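Side-chain contacts in uncharacterized protein (Bacteroides uniformis, PDB 4IYK), which is of unknown function but is a putative carbohydrate-binding protein, with a transthyretin-clan N-terminal region followed by an E-set-clan C-terminal one: residues Asn81-Glu86 with Lys131-Leu136; Val149-Lys154 with Val213-Ala218; Ile104-Val109 with Ser208-Val213. All blocks are in the same frame, centred on the assembly; numbering follows the deposited sequence.

Interaction 1. Residues Asn81-Glu86 with Lys131-Leu136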
loop_
_atom_site.group_PDB
_atom_site.type_symbol
_atom_site.label_atom_id
_atom_site.label_comp_id
_atom_site.label_asym_id
_atom_site.label_seq_id
_atom_site.Cartn_x
_atom_site.Cartn_y
_atom_site.Cartn_z
ATOM N N ASN A 81 -0.336 1.388 -7.089
ATOM C CA ASN A 81 0.887 1.978 -6.539
ATOM C C ASN A 81 2.139 1.293 -7.138
ATOM O O ASN A 81 3.246 1.404 -6.599
ATOM C CB ASN A 81 0.879 1.929 -5.008
ATOM C CG ASN A 81 0.941 0.560 -4.385
ATOM O OD1 ASN A 81 1.210 -0.463 -5.061
ATOM N ND2 ASN A 81 0.819 0.542 -3.047
ATOM N N PHE A 82 1.945 0.594 -8.266
ATOM C CA PHE A 82 3.029 -0.026 -8.993
ATOM C C PHE A 82 2.764 0.160 -10.469
ATOM O O PHE A 82 1.622 0.451 -10.853
ATOM C CB PHE A 82 3.234 -1.505 -8.609
ATOM C CG PHE A 82 2.048 -2.424 -8.755
ATOM C CD1 PHE A 82 1.742 -3.004 -9.988
ATOM C CD2 PHE A 82 1.301 -2.799 -7.644
ATOM C CE1 PHE A 82 0.658 -3.871 -10.117
ATOM C CE2 PHE A 82 0.218 -3.672 -7.773
ATOM C CZ PHE A 82 -0.087 -4.214 -9.005
ATOM N N TYR A 83 3.820 0.041 -11.293
ATOM C CA TYR A 83 3.699 0.234 -12.744
ATOM C C TYR A 83 2.704 -0.767 -13.349
ATOM O O TYR A 83 2.763 -1.971 -13.039
ATOM C CB TYR A 83 5.064 0.159 -13.463
ATOM C CG TYR A 83 5.855 1.445 -13.350
ATOM C CD1 TYR A 83 6.686 1.683 -12.256
ATOM C CD2 TYR A 83 5.731 2.448 -14.306
ATOM C CE1 TYR A 83 7.422 2.860 -12.151
ATOM C CE2 TYR A 83 6.446 3.641 -14.199
ATOM C CZ TYR A 83 7.258 3.858 -13.095
ATOM O OH TYR A 83 7.973 5.024 -12.982
ATOM N N PRO A 84 1.737 -0.234 -14.140
ATOM C CA PRO A 84 0.727 -1.091 -14.772
ATOM C C PRO A 84 1.308 -2.084 -15.774
ATOM O O PRO A 84 2.347 -1.858 -16.393
ATOM C CB PRO A 84 -0.173 -0.075 -15.499
ATOM C CG PRO A 84 0.712 1.065 -15.797
ATOM C CD PRO A 84 1.548 1.173 -14.545
ATOM N N PHE A 85 0.593 -3.185 -15.933
ATOM C CA PHE A 85 0.892 -4.265 -16.859
ATOM C C PHE A 85 -0.302 -5.194 -16.946
ATOM O O PHE A 85 -1.231 -5.134 -16.128
ATOM C CB PHE A 85 2.177 -5.053 -16.464
ATOM C CG PHE A 85 2.114 -5.827 -15.161
ATOM C CD1 PHE A 85 2.429 -5.213 -13.954
ATOM C CD2 PHE A 85 1.800 -7.180 -15.151
ATOM C CE1 PHE A 85 2.383 -5.925 -12.757
ATOM C CE2 PHE A 85 1.774 -7.898 -13.951
ATOM C CZ PHE A 85 2.054 -7.261 -12.760
ATOM N N GLU A 86 -0.233 -6.085 -17.926
ATOM C CA GLU A 86 -1.214 -7.110 -18.167
ATOM C C GLU A 86 -0.582 -8.484 -18.115
ATOM O O GLU A 86 0.593 -8.642 -18.460
ATOM C CB GLU A 86 -1.833 -6.900 -19.545
ATOM C CG GLU A 86 -3.233 -6.349 -19.541
ATOM C CD GLU A 86 -3.918 -6.472 -20.887
ATOM O OE1 GLU A 86 -3.382 -5.936 -21.886
ATOM O OE2 GLU A 86 -4.992 -7.112 -20.945
ATOM N N LYS A 131 11.576 3.709 -10.491
ATOM C CA LYS A 131 12.248 4.132 -11.730
ATOM C C LYS A 131 12.797 5.552 -11.506
ATOM O O LYS A 131 12.266 6.257 -10.644
ATOM C CB LYS A 131 11.325 4.058 -12.966
ATOM C CG LYS A 131 10.994 2.632 -13.396
ATOM C CD LYS A 131 10.169 2.626 -14.661
ATOM C CE LYS A 131 9.551 1.274 -14.884
ATOM N NZ LYS A 131 8.672 1.258 -16.079
ATOM N N GLN A 132 13.845 5.970 -12.273
ATOM C CA GLN A 132 14.490 7.283 -12.134
ATOM C C GLN A 132 13.517 8.447 -12.326
ATOM O O GLN A 132 13.654 9.467 -11.654
ATOM C CB GLN A 132 15.662 7.425 -13.117
ATOM C CG GLN A 132 16.963 6.804 -12.607
ATOM C CD GLN A 132 18.170 7.112 -13.473
ATOM O OE1 GLN A 132 18.101 7.174 -14.711
ATOM N NE2 GLN A 132 19.320 7.257 -12.834
ATOM N N GLU A 133 12.533 8.293 -13.228
ATOM C CA GLU A 133 11.516 9.306 -13.553
ATOM C C GLU A 133 10.569 9.632 -12.395
ATOM O O GLU A 133 9.929 10.693 -12.429
ATOM C CB GLU A 133 10.689 8.882 -14.794
ATOM C CG GLU A 133 10.016 7.517 -14.662
ATOM C CD GLU A 133 8.920 7.171 -15.656
ATOM O OE1 GLU A 133 9.095 7.463 -16.862
ATOM O OE2 GLU A 133 7.900 6.575 -15.231
ATOM N N VAL A 134 10.456 8.733 -11.377
ATOM C CA VAL A 134 9.541 8.906 -10.247
ATOM C C VAL A 134 9.964 10.044 -9.328
ATOM O O VAL A 134 11.113 10.087 -8.890
ATOM C CB VAL A 134 9.349 7.606 -9.403
ATOM C CG1 VAL A 134 8.330 7.823 -8.294
ATOM C CG2 VAL A 134 8.940 6.429 -10.278
ATOM N N LYS A 135 8.995 10.918 -8.995
ATOM C CA LYS A 135 9.143 12.027 -8.053
ATOM C C LYS A 135 8.209 11.829 -6.841
ATOM O O LYS A 135 7.291 11.000 -6.875
ATOM C CB LYS A 135 8.885 13.380 -8.737
ATOM C CG LYS A 135 9.895 13.685 -9.852
ATOM C CD LYS A 135 9.823 15.147 -10.310
ATOM C CE LYS A 135 10.848 16.005 -9.607
ATOM N NZ LYS A 135 10.966 17.353 -10.231
ATOM N N LEU A 136 8.469 12.576 -5.760
ATOM C CA LEU A 136 7.714 12.493 -4.515
ATOM C C LEU A 136 6.706 13.633 -4.400
ATOM O O LEU A 136 7.087 14.795 -4.484
ATOM C CB LEU A 136 8.687 12.524 -3.328
ATOM C CG LEU A 136 8.080 12.428 -1.913
ATOM C CD1 LEU A 136 7.462 11.052 -1.659
ATOM C CD2 LEU A 136 9.137 12.706 -0.877
#
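Y83 and K131 both hold CG anti to their own carbonyl carbon (chi1 -80° and -70°), and beyond CG the lysine chain runs fully extended, so its length is laid over one face of the tyrosine ring. CD rests 3.5 Å from CZ of Y83, CE lies almost directly above the ring centre in a CH-pi contact, and NZ follows in a cation-pi contact 3.8 Å from the centroid, near the ring normal. Lysine suits the place because its methylenes and its ammonium can both use the same aromatic face. At the ring edge the Y83 OH donates a hydrogen bond of 2.7 Å to OE2 of E133, which it meets on the anti side and somewhat out of the carboxylate plane; ring and carboxylate planes stand 40° apart. CG2 of V134 closes in near the ring plane, 3.2 Å from Y83 OH. These partners cluster because K131 to V134 form a type I beta turn, closed by V134 N bonding K131 O. Y83 also meets Y106 edge-to-face. A cation-pi and CH-pi stack of K131 on one face of the Y83 ring, with a hydrogen bond at its edge, thus joins the transthyretin-clan region to a type I turn of the E-set-clan region.

Interaction 2. Residues Val149-Lys154 with Val213-Ala218. With EDO (1,2-ethanediol), chain E.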
loop_
_atom_site.group_PDB
_atom_site.type_symbol
_atom_site.label_atom_id
_atom_site.label_comp_id
_atom_site.label_asym_id
_atom_site.label_seq_id
_atom_site.Cartn_x
_atom_site.Cartn_y
_atom_site.Cartn_z
ATOM N N VAL A 149 -5.177 0.326 8.772
ATOM C CA VAL A 149 -4.689 1.716 8.643
ATOM C C VAL A 149 -4.057 1.967 7.244
ATOM O O VAL A 149 -3.297 1.132 6.743
ATOM C CB VAL A 149 -3.677 2.053 9.787
ATOM C CG1 VAL A 149 -2.526 1.049 9.861
ATOM C CG2 VAL A 149 -3.150 3.481 9.670
ATOM N N GLY A 150 -4.353 3.124 6.667
ATOM C CA GLY A 150 -3.794 3.573 5.396
ATOM C C GLY A 150 -4.444 4.877 4.986
ATOM O O GLY A 150 -5.238 5.436 5.749
ATOM N N ASN A 151 -4.143 5.358 3.773
ATOM C CA ASN A 151 -4.779 6.538 3.225
ATOM C C ASN A 151 -6.299 6.368 3.172
ATOM O O ASN A 151 -7.017 7.362 3.273
ATOM C CB ASN A 151 -4.253 6.856 1.805
ATOM C CG ASN A 151 -4.810 8.146 1.250
ATOM O OD1 ASN A 151 -4.561 9.220 1.804
ATOM N ND2 ASN A 151 -5.600 8.068 0.157
ATOM N N ASN A 152 -6.790 5.113 3.037
ATOM C CA ASN A 152 -8.238 4.890 2.952
ATOM C C ASN A 152 -8.919 4.702 4.342
ATOM O O ASN A 152 -10.143 4.838 4.434
ATOM C CB ASN A 152 -8.541 3.673 2.049
ATOM C CG ASN A 152 -10.006 3.575 1.697
ATOM O OD1 ASN A 152 -10.571 4.517 1.159
ATOM N ND2 ASN A 152 -10.680 2.514 2.147
ATOM N N VAL A 153 -8.143 4.350 5.391
ATOM C CA VAL A 153 -8.636 4.051 6.760
ATOM C C VAL A 153 -7.729 4.816 7.748
ATOM O O VAL A 153 -6.641 4.352 8.083
ATOM C CB VAL A 153 -8.655 2.504 7.007
ATOM C CG1 VAL A 153 -9.199 2.163 8.389
ATOM C CG2 VAL A 153 -9.470 1.780 5.925
ATOM N N LYS A 154 -8.124 6.049 8.092
ATOM C CA LYS A 154 -7.265 6.914 8.896
ATOM C C LYS A 154 -8.047 7.864 9.777
ATOM O O LYS A 154 -9.200 8.214 9.479
ATOM C CB LYS A 154 -6.351 7.738 7.959
ATOM C CG LYS A 154 -7.127 8.658 7.011
ATOM C CD LYS A 154 -6.241 9.315 5.963
ATOM C CE LYS A 154 -7.123 10.115 5.012
ATOM N NZ LYS A 154 -6.333 11.092 4.239
ATOM N N VAL A 213 -2.152 7.588 -9.389
ATOM C CA VAL A 213 -1.101 7.049 -8.545
ATOM C C VAL A 213 -1.644 6.920 -7.137
ATOM O O VAL A 213 -2.276 7.858 -6.642
ATOM C CB VAL A 213 0.188 7.914 -8.601
ATOM C CG1 VAL A 213 1.237 7.424 -7.606
ATOM C CG2 VAL A 213 0.762 7.956 -10.018
ATOM N N ARG A 214 -1.388 5.766 -6.498
ATOM C CA ARG A 214 -1.790 5.469 -5.120
ATOM C C ARG A 214 -0.557 5.377 -4.235
ATOM O O ARG A 214 0.551 5.179 -4.743
ATOM C CB ARG A 214 -2.604 4.154 -5.043
ATOM C CG ARG A 214 -3.887 4.135 -5.893
ATOM C CD ARG A 214 -4.888 5.148 -5.401
ATOM N NE ARG A 214 -6.248 4.867 -5.853
ATOM C CZ ARG A 214 -7.328 5.525 -5.432
ATOM N NH1 ARG A 214 -7.215 6.507 -4.543
ATOM N NH2 ARG A 214 -8.530 5.190 -5.877
ATOM N N HIS A 215 -0.746 5.526 -2.907
ATOM C CA HIS A 215 0.360 5.471 -1.961
ATOM C C HIS A 215 1.056 4.145 -1.931
ATOM O O HIS A 215 0.427 3.079 -2.019
ATOM C CB HIS A 215 -0.137 5.724 -0.504
ATOM C CG HIS A 215 -0.556 7.125 -0.208
ATOM N ND1 HIS A 215 -1.795 7.580 -0.553
ATOM C CD2 HIS A 215 0.091 8.090 0.482
ATOM C CE1 HIS A 215 -1.854 8.832 -0.129
ATOM N NE2 HIS A 215 -0.759 9.165 0.544
ATOM N N ASN A 216 2.359 4.221 -1.666
ATOM C CA ASN A 216 3.208 3.105 -1.305
ATOM C C ASN A 216 3.349 3.155 0.222
ATOM O O ASN A 216 3.223 4.219 0.802
ATOM C CB ASN A 216 4.535 3.182 -2.017
ATOM C CG ASN A 216 4.422 2.853 -3.482
ATOM O OD1 ASN A 216 4.588 3.710 -4.326
ATOM N ND2 ASN A 216 4.137 1.599 -3.815
ATOM N N TYR A 217 3.593 2.011 0.860
ATOM C CA TYR A 217 3.643 1.892 2.306
ATOM C C TYR A 217 4.782 1.052 2.825
ATOM O O TYR A 217 5.257 0.136 2.162
ATOM C CB TYR A 217 2.331 1.211 2.788
ATOM C CG TYR A 217 1.076 2.011 2.531
ATOM C CD1 TYR A 217 0.762 3.114 3.311
ATOM C CD2 TYR A 217 0.225 1.692 1.471
ATOM C CE1 TYR A 217 -0.400 3.852 3.089
ATOM C CE2 TYR A 217 -0.933 2.428 1.229
ATOM C CZ TYR A 217 -1.245 3.505 2.050
ATOM O OH TYR A 217 -2.396 4.221 1.874
ATOM N N ALA A 218 5.142 1.326 4.072
ATOM C CA ALA A 218 6.015 0.519 4.904
ATOM C C ALA A 218 5.088 -0.414 5.714
ATOM O O ALA A 218 3.896 -0.120 5.776
ATOM C CB ALA A 218 6.823 1.405 5.836
HETATM C C1 EDO E . -3.877 9.573 -4.436
HETATM O O1 EDO E . -4.430 9.119 -5.664
HETATM C C2 EDO E . -4.737 9.103 -3.241
HETATM O O2 EDO E . -5.173 7.758 -3.407
#
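N151 and H215 send their side chains across each other at about a right angle, with the amide plane tilted 32° from the imidazole ring. The approach is oblique: CG of N151 comes to 3.3 Å from CE1 of H215, and its CB lies near ND1. The asparagine reaches this position because its CG stands anti to the backbone N (chi1 -175°). A flat, compact amide can lie beside the imidazole in this way.

Y217 comes up beside this pair with its hydroxyl pointed at the loop backbone. N151 N donates to Y217 OH over 2.8 Å with an N-H...O angle of 166°, while D33 OD2 is a second hydrogen-bond partner of that hydroxyl. A side chain at G150 would begin close to Y217 OH, so glycine fits there. A phenylalanine in place of Y217 would probably leave N151 N without its acceptor and D33 without this partner.

An ethanediol molecule, probably from the crystallisation liquor, takes a bond of 2.7 Å from R214 NH1 to its O2, in the guanidinium plane, and gives one from O1 to V213 O.

Segment 149-154, part of the loop between strands 135-144 and 163-166, rests on H215 and Y217, where the chain runs into strand 216-224. F142 of strand 135-144 meets H215 edge-to-face, and R200 of strand 196-206 makes a cation-pi contact with Y217.

Interaction 3. Residues Ile104-Val109 with Ser208-Val213. With EDO (1,2-ethanediol), chain E.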
loop_
_atom_site.group_PDB
_atom_site.type_symbol
_atom_site.label_atom_id
_atom_site.label_comp_id
_atom_site.label_asym_id
_atom_site.label_seq_id
_atom_site.Cartn_x
_atom_site.Cartn_y
_atom_site.Cartn_z
ATOM N N ILE A 104 6.791 -3.453 -10.005
ATOM C CA ILE A 104 7.742 -2.369 -9.764
ATOM C C ILE A 104 6.959 -1.303 -9.024
ATOM O O ILE A 104 6.172 -0.604 -9.682
ATOM C CB ILE A 104 8.422 -1.801 -11.067
ATOM C CG1 ILE A 104 9.239 -2.879 -11.806
ATOM C CG2 ILE A 104 9.284 -0.546 -10.748
ATOM C CD1 ILE A 104 9.581 -2.518 -13.293
ATOM N N PRO A 105 7.112 -1.178 -7.668
ATOM C CA PRO A 105 6.394 -0.103 -6.956
ATOM C C PRO A 105 6.924 1.252 -7.397
ATOM O O PRO A 105 8.080 1.326 -7.837
ATOM C CB PRO A 105 6.712 -0.370 -5.479
ATOM C CG PRO A 105 8.002 -1.094 -5.482
ATOM C CD PRO A 105 8.051 -1.895 -6.773
ATOM N N TYR A 106 6.118 2.316 -7.305
ATOM C CA TYR A 106 6.638 3.635 -7.678
ATOM C C TYR A 106 7.703 4.070 -6.680
ATOM O O TYR A 106 8.729 4.623 -7.054
ATOM C CB TYR A 106 5.495 4.668 -7.753
ATOM C CG TYR A 106 4.434 4.314 -8.772
ATOM C CD1 TYR A 106 4.779 4.006 -10.090
ATOM C CD2 TYR A 106 3.085 4.300 -8.429
ATOM C CE1 TYR A 106 3.812 3.663 -11.029
ATOM C CE2 TYR A 106 2.105 3.960 -9.361
ATOM C CZ TYR A 106 2.477 3.641 -10.663
ATOM O OH TYR A 106 1.532 3.301 -11.599
ATOM N N ILE A 107 7.467 3.771 -5.400
ATOM C CA ILE A 107 8.349 4.109 -4.292
ATOM C C ILE A 107 8.491 2.915 -3.342
ATOM O O ILE A 107 7.493 2.269 -3.015
ATOM C CB ILE A 107 7.778 5.357 -3.520
ATOM C CG1 ILE A 107 7.791 6.632 -4.408
ATOM C CG2 ILE A 107 8.505 5.587 -2.160
ATOM C CD1 ILE A 107 7.105 7.815 -3.805
ATOM N N ARG A 108 9.720 2.705 -2.820
ATOM C CA ARG A 108 9.999 1.733 -1.761
ATOM C C ARG A 108 10.312 2.505 -0.483
ATOM O O ARG A 108 11.139 3.412 -0.526
ATOM C CB ARG A 108 11.193 0.834 -2.140
ATOM C CG ARG A 108 10.926 -0.145 -3.250
ATOM C CD ARG A 108 12.164 -0.983 -3.591
ATOM N NE ARG A 108 11.848 -1.843 -4.730
ATOM C CZ ARG A 108 12.172 -1.611 -5.991
ATOM N NH1 ARG A 108 12.970 -0.595 -6.304
ATOM N NH2 ARG A 108 11.757 -2.432 -6.949
ATOM N N VAL A 109 9.658 2.183 0.648
ATOM C CA VAL A 109 9.997 2.849 1.912
ATOM C C VAL A 109 11.150 2.063 2.528
ATOM O O VAL A 109 11.022 0.856 2.732
ATOM C CB VAL A 109 8.818 3.018 2.887
ATOM C CG1 VAL A 109 9.273 3.713 4.158
ATOM C CG2 VAL A 109 7.677 3.791 2.238
ATOM N N SER A 208 3.761 9.717 -14.705
ATOM C CA SER A 208 2.896 9.905 -15.870
ATOM C C SER A 208 2.512 8.620 -16.609
ATOM O O SER A 208 3.273 7.660 -16.619
ATOM C CB SER A 208 3.578 10.805 -16.874
ATOM O OG SER A 208 3.888 10.027 -18.016
ATOM N N GLY A 209 1.406 8.682 -17.353
ATOM C CA GLY A 209 0.933 7.596 -18.219
ATOM C C GLY A 209 0.291 6.446 -17.477
ATOM O O GLY A 209 -0.278 5.540 -18.092
ATOM N N VAL A 210 0.316 6.524 -16.131
ATOM C CA VAL A 210 -0.117 5.448 -15.268
ATOM C C VAL A 210 -1.442 5.748 -14.589
ATOM O O VAL A 210 -1.827 5.032 -13.664
ATOM C CB VAL A 210 1.010 5.106 -14.257
ATOM C CG1 VAL A 210 2.335 4.838 -14.993
ATOM C CG2 VAL A 210 1.186 6.214 -13.221
ATOM N N GLY A 211 -2.148 6.771 -15.073
ATOM C CA GLY A 211 -3.429 7.151 -14.499
ATOM C C GLY A 211 -3.282 7.646 -13.074
ATOM O O GLY A 211 -2.349 8.388 -12.763
ATOM N N THR A 212 -4.148 7.191 -12.195
ATOM C CA THR A 212 -4.118 7.656 -10.810
ATOM C C THR A 212 -3.107 6.846 -9.966
ATOM O O THR A 212 -3.182 5.614 -9.837
ATOM C CB THR A 212 -5.521 7.730 -10.205
ATOM O OG1 THR A 212 -6.181 6.477 -10.342
ATOM C CG2 THR A 212 -6.373 8.803 -10.863
ATOM N N VAL A 213 -2.152 7.588 -9.389
ATOM C CA VAL A 213 -1.101 7.049 -8.545
ATOM C C VAL A 213 -1.644 6.920 -7.137
ATOM O O VAL A 213 -2.276 7.858 -6.642
ATOM C CB VAL A 213 0.188 7.914 -8.601
ATOM C CG1 VAL A 213 1.237 7.424 -7.606
ATOM C CG2 VAL A 213 0.762 7.956 -10.018
HETATM C C1 EDO E . -3.877 9.573 -4.436
HETATM O O1 EDO E . -4.430 9.119 -5.664
HETATM C C2 EDO E . -4.737 9.103 -3.241
HETATM O O2 EDO E . -5.173 7.758 -3.407
HETATM O O HOH W 1 -1.050 3.994 -11.298
#
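Y106 reaches the backbone of V210 and T212 through a water and makes no direct hydrogen bond to the segment 208-213. The water lies 2.7 Å from Y106 OH and within donating distance of both V210 O and T212 O, although with several acceptors nearby it need not serve all of them at once. F82 O is a second, probable hydrogen-bond partner of Y106 OH. The segment 208-213 belongs to the loop joining the adjacent antiparallel strands 196-206 and 216-224 of the E-set-clan domain, and Y106 sits just ahead of strand 107-117. G209 and G211 both have positive phi, a conformation that glycine adopts readily, and they flank V210, whose side chain turns inward. V210 and Y106 come from opposite directions: CB of the valine abuts Y106 OH at 3.3 Å, and its CG2 approaches CZ. Branched apolar V210 thus covers the phenol end while its own carbonyl takes part in the water bridge. V213 crosses Y106 obliquely. With chi1 at 174°, one methyl branch of V213 is set anti to the backbone N, and this branch is CG1, lying 3.7 Å from Y106 CD2.

How the interactions relate
From the N terminus, 81-86, which leads into strand 85-92, comes first, and interaction 1 closes a loop of 44 intervening residues at 131-136. Inside that loop 104-109 opens interaction 3, which crosses interaction 1 and closes at 208-213. Interaction 2, from 149-154 to 213-218, follows interaction 1 in series and crosses interaction 3, sharing V213. Nothing nests. Interaction 1 ties the two domains together; interaction 2 sets the loop after strand 135-144 against the lead-in to strand 216-224; interaction 3 packs the 196-206/216-224 loop on Y106, before strand 107-117. N81 ND2 and O make probable hydrogen bonds with H215 O and N216 ND2, N216 OD1 probably accepts from I107 N, and Y83 N probably bonds I104 O between interactions 1 and 3.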